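Local coordinates for C24 protein (Bizionia argentinensis JUB59, PDB 6OV6) that is of unknown function but probably forms the receptor-binding tip of a temperate bacteriophage's long tail fibre, a three-chain assembly that binds manganese, at residues Y234-S237 and L238-S241; G147-C151 and D152-G156; D174-A177 and I178-G182; L78-S81 and T82-F86. One frame throughout, in Å; residues are numbered along the deposited sequence.

Interaction 1: residues Y234-S237 and L238-S241; sequences YLES and LRAS
Arg239 bends back over the turn that leads into strand 238-240 and meets Glu236 three residues earlier. The guanidinium offers its edge: Arg239 NH2 lies 2.8 Å from Glu236 OE2 in a salt bridge, with the oxygen close to the guanidinium plane. The carboxylate is steeply turned against that plane, by 71°, and is met on its syn side, though tilted out of its own plane. A fold at chi2 (-67°) turns the arginine chain back, bringing Arg239 NH1 within 2.9 Å of Leu238 O in a fairly straight bond. Arg239 NH1 also makes a weak bond to Glu236 O at 3.1 Å. Apart from these polar bonds, the leucines lie side by side, pointing the same way, and Leu235 CD1 touches Leu238 CD1 at 4.0 Å. They face the third subunit, where Leu235 packs on its own counterpart and Leu238 on Leu214. The second subunit supplies Glu230, which accepts from Ser237 OG, and a strand that pairs with Arg239. One guanidinium thus bridges the Glu236 carboxylate and the carbonyls of Glu236 and Leu238, which probably limits its rotation, while the leucines form a separate apolar patch on the third subunit.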
ATOM      1  N   TYR A 234     -32.643  -8.561  85.896  1.00 46.88           N
ATOM      2  CA  TYR A 234     -32.200  -7.877  84.670  1.00 48.41           C
ATOM      3  C   TYR A 234     -30.682  -8.001  84.442  1.00 47.27           C
ATOM      4  O   TYR A 234     -29.919  -7.939  85.406  1.00 45.66           O
ATOM      5  CB  TYR A 234     -32.606  -6.390  84.686  1.00 52.05           C
ATOM      6  CG  TYR A 234     -33.746  -6.030  83.754  1.00 57.08           C
ATOM      7  CD1 TYR A 234     -33.695  -4.880  82.971  1.00 59.61           C
ATOM      8  CD2 TYR A 234     -34.909  -6.801  83.706  1.00 59.19           C
ATOM      9  CE1 TYR A 234     -34.764  -4.517  82.145  1.00 61.71           C
ATOM     10  CE2 TYR A 234     -35.975  -6.457  82.873  1.00 60.52           C
ATOM     11  CZ  TYR A 234     -35.900  -5.312  82.097  1.00 70.19           C
ATOM     12  OH  TYR A 234     -36.958  -4.979  81.280  1.00 72.20           O
ATOM     13  N   LEU A 235     -30.268  -8.260  83.183  1.00 40.78           N
ATOM     14  CA  LEU A 235     -28.854  -8.338  82.801  1.00 39.64           C
ATOM     15  C   LEU A 235     -28.437  -6.956  82.332  1.00 41.46           C
ATOM     16  O   LEU A 235     -28.773  -6.544  81.224  1.00 40.65           O
ATOM     17  CB  LEU A 235     -28.594  -9.422  81.726  1.00 39.14           C
ATOM     18  CG  LEU A 235     -29.083 -10.839  82.069  1.00 43.06           C
ATOM     19  CD1 LEU A 235     -28.910 -11.766  80.880  1.00 43.52           C
ATOM     20  CD2 LEU A 235     -28.361 -11.409  83.296  1.00 42.79           C
ATOM     21  N   GLU A 236     -27.765  -6.220  83.222  1.00 36.26           N
ATOM     22  CA  GLU A 236     -27.330  -4.846  82.983  1.00 35.73           C
ATOM     23  C   GLU A 236     -26.098  -4.737  82.079  1.00 35.58           C
ATOM     24  O   GLU A 236     -25.893  -3.685  81.479  1.00 35.30           O
ATOM     25  CB  GLU A 236     -27.108  -4.117  84.339  1.00 37.52           C
ATOM     26  CG  GLU A 236     -26.818  -2.618  84.247  1.00 51.07           C
ATOM     27  CD  GLU A 236     -27.701  -1.764  83.348  1.00 70.68           C
ATOM     28  OE1 GLU A 236     -28.900  -2.087  83.177  1.00 67.08           O
ATOM     29  OE2 GLU A 236     -27.187  -0.751  82.823  1.00 69.45           O
ATOM     30  N   SER A 237     -25.289  -5.814  81.992  1.00 30.72           N
ATOM     31  CA  SER A 237     -24.069  -5.845  81.184  1.00 29.56           C
ATOM     32  C   SER A 237     -24.301  -5.953  79.668  1.00 32.99           C
ATOM     33  O   SER A 237     -23.341  -5.833  78.900  1.00 32.20           O
ATOM     34  CB  SER A 237     -23.149  -6.967  81.648  1.00 32.23           C
ATOM     35  OG  SER A 237     -23.711  -8.240  81.375  1.00 38.42           O
ATOM     36  N   LEU A 238     -25.565  -6.159  79.247  1.00 28.53           N
ATOM     37  CA  LEU A 238     -25.919  -6.393  77.841  1.00 26.94           C
ATOM     38  C   LEU A 238     -26.962  -5.457  77.297  1.00 32.66           C
ATOM     39  O   LEU A 238     -27.810  -4.951  78.035  1.00 32.75           O
ATOM     40  CB  LEU A 238     -26.444  -7.850  77.703  1.00 26.03           C
ATOM     41  CG  LEU A 238     -25.528  -8.968  78.182  1.00 28.97           C
ATOM     42  CD1 LEU A 238     -26.275 -10.315  78.225  1.00 28.24           C
ATOM     43  CD2 LEU A 238     -24.252  -9.048  77.297  1.00 27.41           C
ATOM     44  N   ARG A 239     -26.929  -5.262  75.971  1.00 26.84           N
ATOM     45  CA  ARG A 239     -27.918  -4.501  75.233  1.00 25.98           C
ATOM     46  C   ARG A 239     -28.058  -5.097  73.855  1.00 30.24           C
ATOM     47  O   ARG A 239     -27.133  -5.742  73.350  1.00 27.67           O
ATOM     48  CB  ARG A 239     -27.493  -3.018  75.050  1.00 27.43           C
ATOM     49  CG  ARG A 239     -27.425  -2.136  76.306  1.00 30.99           C
ATOM     50  CD  ARG A 239     -28.783  -1.882  76.957  1.00 38.16           C
ATOM     51  NE  ARG A 239     -28.685  -0.961  78.088  1.00 40.69           N
ATOM     52  CZ  ARG A 239     -28.356  -1.308  79.327  1.00 51.84           C
ATOM     53  NH1 ARG A 239     -28.071  -2.566  79.614  1.00 34.47           N
ATOM     54  NH2 ARG A 239     -28.302  -0.391  80.286  1.00 44.15           N
ATOM     55  N   ALA A 240     -29.178  -4.788  73.201  1.00 28.40           N
ATOM     56  CA  ALA A 240     -29.351  -5.083  71.796  1.00 28.61           C
ATOM     57  C   ALA A 240     -28.403  -4.112  71.092  1.00 31.78           C
ATOM     58  O   ALA A 240     -28.203  -2.987  71.565  1.00 31.17           O
ATOM     59  CB  ALA A 240     -30.780  -4.750  71.364  1.00 29.69           C
ATOM     60  N   SER A 241     -27.829  -4.528  69.954  1.00 27.65           N
ATOM     61  CA  SER A 241     -27.037  -3.646  69.094  1.00 26.41           C
ATOM     62  C   SER A 241     -28.004  -2.546  68.576  1.00 32.09           C
ATOM     63  O   SER A 241     -29.211  -2.786  68.461  1.00 31.89           O
ATOM     64  CB  SER A 241     -26.494  -4.437  67.905  1.00 24.54           C
ATOM     65  OG  SER A 241     -27.545  -5.199  67.330  1.00 27.27           O
TER

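Interaction 2: residues G147-C151 and D152-G156; sequences GWQLC and DGTNG
Gln149 reaches from the strand over the turn that follows it, towards Asp152, Thr154 and Asn155. Its CB is directed at the turn, and chi1 of 73° sets CG between the backbone N and the carbonyl carbon; the extended chain carries the amide to the Asp152-Asn155 turn. Gln149 CD passes 4.1 Å from Thr154 OG1. Gln149 OE1 rests 3.5 Å from Asn155 CB. At the other corner, Gln149 NE2 donates to Leu150 O at 3.0 Å in a nearly straight bond (169°) that lies in the plane of the amide, and adds a weak bond to Thr154 O at 3.4 Å. Gln149 NE2 also stands 3.2 Å from Asp152 OD1, with carboxylate and amide planes steeply inclined at 76°. Asp152 OD1 takes Thr154 N at 3.1 Å, closing an Asx turn, and Thr154 OG1 at 2.6 Å; both donors come from one face of the carboxylate. Within this chain, strand 148-150 is an outermost strand of a three-stranded antiparallel sheet, bonded through the Gln149 backbone to Ile274 of strand 267-275, while Trp148 stacks edge-to-face with Tyr275 and Trp148 NE1 donates to the backbone O of Arg125 of the second subunit.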
ATOM      1  N   GLY A 147      15.166 -10.080 -18.956  1.00 30.35           N
ATOM      2  CA  GLY A 147      15.724  -8.813 -18.493  1.00 30.41           C
ATOM      3  C   GLY A 147      15.110  -8.347 -17.183  1.00 32.06           C
ATOM      4  O   GLY A 147      15.614  -7.415 -16.562  1.00 31.98           O
ATOM      5  N   TRP A 148      14.034  -8.994 -16.757  1.00 30.72           N
ATOM      6  CA  TRP A 148      13.328  -8.654 -15.510  1.00 30.21           C
ATOM      7  C   TRP A 148      13.585  -9.702 -14.434  1.00 34.51           C
ATOM      8  O   TRP A 148      13.825 -10.867 -14.760  1.00 33.87           O
ATOM      9  CB  TRP A 148      11.808  -8.546 -15.760  1.00 28.29           C
ATOM     10  CG  TRP A 148      11.414  -7.427 -16.680  1.00 28.17           C
ATOM     11  CD1 TRP A 148      11.476  -7.420 -18.046  1.00 30.72           C
ATOM     12  CD2 TRP A 148      10.818  -6.176 -16.298  1.00 27.11           C
ATOM     13  NE1 TRP A 148      10.997  -6.225 -18.537  1.00 29.21           N
ATOM     14  CE2 TRP A 148      10.588  -5.442 -17.483  1.00 30.47           C
ATOM     15  CE3 TRP A 148      10.446  -5.606 -15.057  1.00 27.07           C
ATOM     16  CZ2 TRP A 148      10.002  -4.165 -17.469  1.00 29.43           C
ATOM     17  CZ3 TRP A 148       9.907  -4.330 -15.037  1.00 27.61           C
ATOM     18  CH2 TRP A 148       9.687  -3.620 -16.228  1.00 28.24           C
ATOM     19  N   GLN A 149      13.448  -9.310 -13.160  1.00 29.30           N
ATOM     20  CA  GLN A 149      13.551 -10.241 -12.041  1.00 29.42           C
ATOM     21  C   GLN A 149      12.666  -9.747 -10.905  1.00 33.33           C
ATOM     22  O   GLN A 149      12.320  -8.568 -10.857  1.00 30.41           O
ATOM     23  CB  GLN A 149      15.008 -10.387 -11.540  1.00 30.31           C
ATOM     24  CG  GLN A 149      15.548  -9.190 -10.768  1.00 32.25           C
ATOM     25  CD  GLN A 149      16.785  -9.549  -9.987  1.00 48.39           C
ATOM     26  OE1 GLN A 149      17.895  -9.601 -10.533  1.00 38.93           O
ATOM     27  NE2 GLN A 149      16.622  -9.757  -8.685  1.00 35.21           N
ATOM     28  N   LEU A 150      12.388 -10.633  -9.954  1.00 31.52           N
ATOM     29  CA  LEU A 150      11.639 -10.322  -8.744  1.00 31.96           C
ATOM     30  C   LEU A 150      12.481  -9.364  -7.878  1.00 34.89           C
ATOM     31  O   LEU A 150      13.713  -9.495  -7.826  1.00 35.28           O
ATOM     32  CB  LEU A 150      11.418 -11.658  -8.015  1.00 33.09           C
ATOM     33  CG  LEU A 150      10.233 -11.793  -7.064  1.00 39.85           C
ATOM     34  CD1 LEU A 150       8.881 -11.685  -7.815  1.00 40.05           C
ATOM     35  CD2 LEU A 150      10.322 -13.112  -6.306  1.00 43.49           C
ATOM     36  N   CYS A 151      11.835  -8.375  -7.216  1.00 29.33           N
ATOM     37  CA  CYS A 151      12.534  -7.486  -6.278  1.00 28.51           C
ATOM     38  C   CYS A 151      12.682  -8.315  -4.992  1.00 34.89           C
ATOM     39  O   CYS A 151      11.789  -8.318  -4.133  1.00 32.98           O
ATOM     40  CB  CYS A 151      11.746  -6.204  -6.037  1.00 27.18           C
ATOM     41  SG  CYS A 151      11.611  -5.154  -7.515  1.00 30.03           S
ATOM     42  N   ASP A 152      13.770  -9.105  -4.928  1.00 34.26           N
ATOM     43  CA  ASP A 152      14.021 -10.059  -3.840  1.00 33.61           C
ATOM     44  C   ASP A 152      15.284  -9.820  -2.997  1.00 38.75           C
ATOM     45  O   ASP A 152      15.599 -10.630  -2.118  1.00 40.66           O
ATOM     46  CB  ASP A 152      14.026 -11.487  -4.412  1.00 35.36           C
ATOM     47  CG  ASP A 152      15.039 -11.733  -5.532  1.00 35.68           C
ATOM     48  OD1 ASP A 152      15.891 -10.849  -5.774  1.00 34.19           O
ATOM     49  OD2 ASP A 152      14.922 -12.765  -6.218  1.00 42.68           O
ATOM     50  N   GLY A 153      15.976  -8.722  -3.231  1.00 34.91           N
ATOM     51  CA  GLY A 153      17.192  -8.420  -2.491  1.00 36.29           C
ATOM     52  C   GLY A 153      18.478  -8.831  -3.200  1.00 41.04           C
ATOM     53  O   GLY A 153      19.548  -8.370  -2.802  1.00 40.39           O
ATOM     54  N   THR A 154      18.382  -9.688  -4.254  1.00 37.86           N
ATOM     55  CA  THR A 154      19.523 -10.147  -5.083  1.00 38.16           C
ATOM     56  C   THR A 154      19.817  -9.118  -6.194  1.00 43.63           C
ATOM     57  O   THR A 154      18.914  -8.372  -6.593  1.00 42.47           O
ATOM     58  CB  THR A 154      19.246 -11.544  -5.690  1.00 43.91           C
ATOM     59  OG1 THR A 154      18.248 -11.475  -6.718  1.00 41.43           O
ATOM     60  CG2 THR A 154      18.863 -12.587  -4.648  1.00 42.09           C
ATOM     61  N   ASN A 155      21.076  -9.077  -6.695  1.00 39.75           N
ATOM     62  CA  ASN A 155      21.514  -8.179  -7.780  1.00 39.44           C
ATOM     63  C   ASN A 155      21.226  -6.705  -7.516  1.00 43.10           C
ATOM     64  O   ASN A 155      20.822  -5.970  -8.424  1.00 43.37           O
ATOM     65  CB  ASN A 155      20.963  -8.626  -9.155  1.00 41.16           C
ATOM     66  CG  ASN A 155      21.277 -10.064  -9.520  1.00 63.02           C
ATOM     67  OD1 ASN A 155      20.372 -10.867  -9.704  1.00 53.85           O
ATOM     68  ND2 ASN A 155      22.563 -10.444  -9.584  1.00 56.51           N
ATOM     69  N   GLY A 156      21.433  -6.301  -6.262  1.00 39.39           N
ATOM     70  CA  GLY A 156      21.237  -4.938  -5.794  1.00 38.57           C
ATOM     71  C   GLY A 156      19.786  -4.473  -5.711  1.00 38.86           C
ATOM     72  O   GLY A 156      19.546  -3.286  -5.496  1.00 38.07           O
TER

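Interaction 3: residues D174-A177 and I178-G182; sequences DYNA and IGKVG
Lys180 and Asn176 are joined by a short hydrogen bond from Lys180 NZ to Asn176 OD1 at 2.7 Å. The ammonium approaches in the carbonyl plane of the asparagine amide, and it also donates to Ser173 O just before the segment, so two neutral oxygens hold it. The asparagine is poised for this by chi1 of 65°, which leaves its carbonyl facing the incoming lysine, whose chain is extended beyond CG and crosses it obliquely. At the other end of the lysine, Lys180 N donates to Ala177 O at 3.3 Å (159°), the closing bond of a type II beta turn from Ala177 to Lys180. Gly179 occupies the third position of that turn, with a positive phi of 89°. A water donates to both Asp174 O, at 2.7 Å, and Val181 O, at 2.8 Å, bridging the two arms beyond the turn.

Outside these bonds the aliphatic part of Lys180 fills the bend. Lys180 CB lies 3.5 Å from Asp174 O, and Lys180 CG rests against Ala177 CB at 3.9 Å. Asp174 CB sits over one face of the Tyr175 ring. The polar ends of both residues go to the third subunit: Asp174 OD2 makes salt bridges to Lys185 and Arg264 of that subunit, and Tyr175 OH is hydrogen-bonded to the same Arg264. Val181 and Gly182 extend a sheet into that chain. The lysine is thus gripped by carbonyl oxygens, and its positive charge is probably stabilised by the carbonyl dipoles of Asn176 and Ser173, while the acidic Asp174 is spent on the subunit interface.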
ATOM      1  N   ASP A 174      10.258   7.643  10.054  1.00 24.46           N
ATOM      2  CA  ASP A 174       9.840   6.283   9.714  1.00 23.96           C
ATOM      3  C   ASP A 174      10.117   5.964   8.243  1.00 24.58           C
ATOM      4  O   ASP A 174      10.307   4.800   7.905  1.00 24.80           O
ATOM      5  CB  ASP A 174       8.317   6.101   9.953  1.00 24.35           C
ATOM      6  CG  ASP A 174       7.899   6.065  11.415  1.00 34.69           C
ATOM      7  OD1 ASP A 174       8.762   5.795  12.267  1.00 34.38           O
ATOM      8  OD2 ASP A 174       6.703   6.262  11.692  1.00 35.71           O
ATOM      9  N   TYR A 175      10.070   6.981   7.383  1.00 23.18           N
ATOM     10  CA  TYR A 175      10.115   6.773   5.926  1.00 24.26           C
ATOM     11  C   TYR A 175      11.146   7.634   5.180  1.00 29.45           C
ATOM     12  O   TYR A 175      11.009   7.821   3.967  1.00 26.87           O
ATOM     13  CB  TYR A 175       8.723   7.133   5.348  1.00 24.68           C
ATOM     14  CG  TYR A 175       7.524   6.609   6.118  1.00 24.46           C
ATOM     15  CD1 TYR A 175       7.411   5.257   6.443  1.00 24.98           C
ATOM     16  CD2 TYR A 175       6.465   7.450   6.450  1.00 25.07           C
ATOM     17  CE1 TYR A 175       6.297   4.765   7.128  1.00 23.95           C
ATOM     18  CE2 TYR A 175       5.346   6.969   7.127  1.00 26.09           C
ATOM     19  CZ  TYR A 175       5.256   5.619   7.433  1.00 27.87           C
ATOM     20  OH  TYR A 175       4.134   5.146   8.059  1.00 28.04           O
ATOM     21  N   ASN A 176      12.179   8.162   5.880  1.00 27.97           N
ATOM     22  CA  ASN A 176      13.128   9.081   5.247  1.00 26.94           C
ATOM     23  C   ASN A 176      14.314   8.475   4.520  1.00 29.46           C
ATOM     24  O   ASN A 176      15.288   9.173   4.242  1.00 31.44           O
ATOM     25  CB  ASN A 176      13.523  10.186   6.215  1.00 26.73           C
ATOM     26  CG  ASN A 176      14.297   9.652   7.414  1.00 31.42           C
ATOM     27  OD1 ASN A 176      14.525   8.447   7.539  1.00 28.39           O
ATOM     28  ND2 ASN A 176      14.682  10.520   8.329  1.00 29.69           N
ATOM     29  N   ALA A 177      14.253   7.194   4.212  1.00 26.67           N
ATOM     30  CA  ALA A 177      15.256   6.530   3.381  1.00 27.55           C
ATOM     31  C   ALA A 177      14.587   5.408   2.650  1.00 31.50           C
ATOM     32  O   ALA A 177      13.730   4.724   3.222  1.00 30.90           O
ATOM     33  CB  ALA A 177      16.422   5.986   4.222  1.00 29.02           C
ATOM     34  N   ILE A 178      15.008   5.160   1.389  1.00 27.10           N
ATOM     35  CA  ILE A 178      14.523   4.006   0.650  1.00 26.25           C
ATOM     36  C   ILE A 178      14.919   2.757   1.446  1.00 31.28           C
ATOM     37  O   ILE A 178      16.054   2.674   1.930  1.00 31.43           O
ATOM     38  CB  ILE A 178      15.148   3.975  -0.781  1.00 28.75           C
ATOM     39  CG1 ILE A 178      14.782   5.246  -1.614  1.00 29.51           C
ATOM     40  CG2 ILE A 178      14.883   2.639  -1.509  1.00 26.75           C
ATOM     41  CD1 ILE A 178      13.275   5.527  -1.914  1.00 31.20           C
ATOM     42  N   GLY A 179      13.996   1.814   1.588  1.00 25.01           N
ATOM     43  CA  GLY A 179      14.298   0.577   2.300  1.00 24.46           C
ATOM     44  C   GLY A 179      14.054   0.561   3.801  1.00 28.63           C
ATOM     45  O   GLY A 179      14.279  -0.466   4.431  1.00 28.46           O
ATOM     46  N   LYS A 180      13.599   1.669   4.386  1.00 26.98           N
ATOM     47  CA  LYS A 180      13.249   1.696   5.814  1.00 26.43           C
ATOM     48  C   LYS A 180      11.986   0.866   5.959  1.00 28.83           C
ATOM     49  O   LYS A 180      11.065   0.962   5.137  1.00 27.82           O
ATOM     50  CB  LYS A 180      12.977   3.091   6.341  1.00 28.99           C
ATOM     51  CG  LYS A 180      14.235   3.836   6.672  1.00 38.94           C
ATOM     52  CD  LYS A 180      13.962   4.960   7.622  1.00 38.79           C
ATOM     53  CE  LYS A 180      15.209   5.254   8.385  1.00 40.01           C
ATOM     54  NZ  LYS A 180      15.061   6.448   9.251  1.00 40.23           N
ATOM     55  N   VAL A 181      11.990  -0.008   6.959  1.00 27.33           N
ATOM     56  CA  VAL A 181      10.914  -0.955   7.220  1.00 25.75           C
ATOM     57  C   VAL A 181      10.336  -0.759   8.614  1.00 27.77           C
ATOM     58  O   VAL A 181      10.894  -0.048   9.450  1.00 27.26           O
ATOM     59  CB  VAL A 181      11.364  -2.429   6.953  1.00 29.22           C
ATOM     60  CG1 VAL A 181      11.813  -2.604   5.489  1.00 28.62           C
ATOM     61  CG2 VAL A 181      12.483  -2.871   7.913  1.00 29.83           C
ATOM     62  N   GLY A 182       9.211  -1.386   8.836  1.00 25.39           N
ATOM     63  CA  GLY A 182       8.535  -1.354  10.133  1.00 24.58           C
ATOM     64  C   GLY A 182       7.236  -2.111  10.009  1.00 27.87           C
ATOM     65  O   GLY A 182       7.049  -2.863   9.054  1.00 26.27           O
TER
HETATM   66  O   HOH W   1      10.447   2.705   9.656  1.00 37.04           O

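Interaction 4: residues L78-S81 and T82-F86; sequences LETS and TSKEF
Ser81 and Ser83 form an ST turn at the end of strand 74-81, where the chain leaves the sheet: Ser83 N donates to Ser81 OG at 3.3 Å (144°). The serine hydroxyl can serve as this acceptor because chi1 of 176° places OG opposite the backbone N and beside the carbonyl carbon, next to the following peptides. Its own carbonyl is used as well. Lys84 folds back at chi2 and chi4, and Lys84 NZ donates to Ser81 O at 2.7 Å from above the carbonyl plane, not along a lone pair. Lys84 NZ makes a second, weak bond to Thr80 OG1 at 2.8 Å, the two side chains crossing at about a right angle. Thr80 OG1 is further hydrogen-bonded to Tyr99 OH of strand 96-102, and the lysine has a long, weak ion pair with Glu97 of that same strand. Lys84 therefore bonds back to the end of its own strand.

The remaining hydroxyls have carbonyl partners. Thr82 OG1 pairs with His95 O. The backbones of Thr80 and Thr82 pair with those of Glu97 and His95, continuing the antiparallel pairing past the strand's last residue. No other chain of the assembly touches this loop, although crystal neighbours do. Further along, Ser83 OG donates to Glu85 O at 3.2 Å, in the plane of that carbonyl.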
ATOM      1  N   LEU A  78      -2.078  10.426 -54.468  1.00 28.97           N
ATOM      2  CA  LEU A  78      -2.324  11.006 -55.784  1.00 28.92           C
ATOM      3  C   LEU A  78      -1.057  10.950 -56.619  1.00 32.00           C
ATOM      4  O   LEU A  78       0.052  10.971 -56.080  1.00 29.92           O
ATOM      5  CB  LEU A  78      -2.809  12.463 -55.712  1.00 29.31           C
ATOM      6  CG  LEU A  78      -4.218  12.715 -55.174  1.00 34.42           C
ATOM      7  CD1 LEU A  78      -4.609  14.143 -55.461  1.00 34.34           C
ATOM      8  CD2 LEU A  78      -5.269  11.801 -55.843  1.00 35.23           C
ATOM      9  N   GLU A  79      -1.247  10.824 -57.931  1.00 27.58           N
ATOM     10  CA  GLU A  79      -0.178  10.825 -58.909  1.00 27.71           C
ATOM     11  C   GLU A  79      -0.539  11.891 -59.930  1.00 32.46           C
ATOM     12  O   GLU A  79      -1.477  11.716 -60.724  1.00 29.82           O
ATOM     13  CB  GLU A  79       0.004   9.453 -59.563  1.00 29.46           C
ATOM     14  CG  GLU A  79       1.273   9.412 -60.385  1.00 30.81           C
ATOM     15  CD  GLU A  79       1.668   8.081 -60.987  1.00 40.97           C
ATOM     16  OE1 GLU A  79       0.790   7.208 -61.169  1.00 42.81           O
ATOM     17  OE2 GLU A  79       2.855   7.946 -61.357  1.00 36.86           O
ATOM     18  N   THR A  80       0.160  13.027 -59.833  1.00 30.56           N
ATOM     19  CA  THR A  80      -0.099  14.199 -60.651  1.00 31.78           C
ATOM     20  C   THR A  80       1.156  14.684 -61.346  1.00 40.51           C
ATOM     21  O   THR A  80       2.283  14.355 -60.945  1.00 40.66           O
ATOM     22  CB  THR A  80      -0.769  15.320 -59.837  1.00 41.34           C
ATOM     23  OG1 THR A  80       0.117  15.730 -58.796  1.00 42.99           O
ATOM     24  CG2 THR A  80      -2.117  14.906 -59.259  1.00 41.02           C
ATOM     25  N   SER A  81       0.950  15.460 -62.406  1.00 37.19           N
ATOM     26  CA  SER A  81       2.020  16.000 -63.220  1.00 38.37           C
ATOM     27  C   SER A  81       2.860  16.977 -62.427  1.00 46.80           C
ATOM     28  O   SER A  81       2.309  17.774 -61.659  1.00 46.03           O
ATOM     29  CB  SER A  81       1.452  16.669 -64.470  1.00 40.77           C
ATOM     30  OG  SER A  81       2.480  17.274 -65.234  1.00 49.05           O
ATOM     31  N   THR A  82       4.201  16.911 -62.625  1.00 47.00           N
ATOM     32  CA  THR A  82       5.172  17.812 -61.986  1.00 48.78           C
ATOM     33  C   THR A  82       4.934  19.262 -62.435  1.00 57.82           C
ATOM     34  O   THR A  82       5.251  20.191 -61.687  1.00 58.86           O
ATOM     35  CB  THR A  82       6.623  17.328 -62.168  1.00 53.62           C
ATOM     36  OG1 THR A  82       6.856  16.992 -63.540  1.00 49.52           O
ATOM     37  CG2 THR A  82       6.954  16.134 -61.272  1.00 54.22           C
ATOM     38  N   SER A  83       4.346  19.440 -63.646  1.00 56.63           N
ATOM     39  CA  SER A  83       3.933  20.732 -64.194  1.00 57.86           C
ATOM     40  C   SER A  83       2.571  21.023 -63.535  1.00 63.73           C
ATOM     41  O   SER A  83       1.574  20.336 -63.816  1.00 62.96           O
ATOM     42  CB  SER A  83       3.809  20.658 -65.716  1.00 62.73           C
ATOM     43  OG  SER A  83       3.448  21.911 -66.275  1.00 76.10           O
ATOM     44  N   LYS A  84       2.561  21.977 -62.585  1.00 61.51           N
ATOM     45  CA  LYS A  84       1.371  22.325 -61.797  1.00 61.88           C
ATOM     46  C   LYS A  84       0.429  23.363 -62.457  1.00 67.94           C
ATOM     47  O   LYS A  84      -0.490  23.875 -61.807  1.00 67.32           O
ATOM     48  CB  LYS A  84       1.760  22.689 -60.345  1.00 63.59           C
ATOM     49  CG  LYS A  84       2.502  21.579 -59.575  1.00 66.78           C
ATOM     50  CD  LYS A  84       1.585  20.415 -59.160  1.00 73.24           C
ATOM     51  CE  LYS A  84       2.315  19.289 -58.466  1.00 69.31           C
ATOM     52  NZ  LYS A  84       1.879  17.955 -58.966  1.00 53.97           N
ATOM     53  N   GLU A  85       0.644  23.629 -63.765  1.00 66.22           N
ATOM     54  CA  GLU A  85      -0.129  24.545 -64.612  1.00 66.75           C
ATOM     55  C   GLU A  85      -0.319  23.915 -65.996  1.00 71.03           C
ATOM     56  O   GLU A  85       0.560  23.172 -66.455  1.00 70.80           O
ATOM     57  CB  GLU A  85       0.602  25.878 -64.751  1.00 67.46           C
ATOM     58  N   PHE A  86      -1.460  24.214 -66.661  1.00 67.22           N
ATOM     59  CA  PHE A  86      -1.772  23.701 -68.001  1.00 66.60           C
ATOM     60  C   PHE A  86      -2.140  24.836 -68.971  1.00 70.91           C
ATOM     61  O   PHE A  86      -3.312  25.044 -69.295  1.00 69.63           O
ATOM     62  CB  PHE A  86      -2.847  22.602 -67.946  1.00 67.96           C
ATOM     63  CG  PHE A  86      -3.006  21.821 -69.231  1.00 69.32           C
ATOM     64  CD1 PHE A  86      -2.121  20.799 -69.558  1.00 72.48           C
ATOM     65  CD2 PHE A  86      -4.074  22.062 -70.084  1.00 70.73           C
ATOM     66  CE1 PHE A  86      -2.285  20.055 -70.731  1.00 73.30           C
ATOM     67  CE2 PHE A  86      -4.235  21.323 -71.260  1.00 73.57           C
ATOM     68  CZ  PHE A  86      -3.344  20.322 -71.573  1.00 71.77           C
TER

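From the N terminus the first contact is interaction 4, where strand 74-81 gives way to the loop before strand 96-102. Interaction 2 follows, closing the turn after strand 148-150, and interaction 3 closes the bend that leads into strand 181-182; their centres are about 19 Å apart, without touching. Interaction 1, at the entry to strand 238-240, comes last. All four are in series, none nested or crossed. Interactions 4 and 1 stand on opposite sides of the chain's centre, their centres about 145 Å apart. Interactions 1 and 2 both touch the second subunit, and 1 and 3 the third, whereas interaction 4 meets neither.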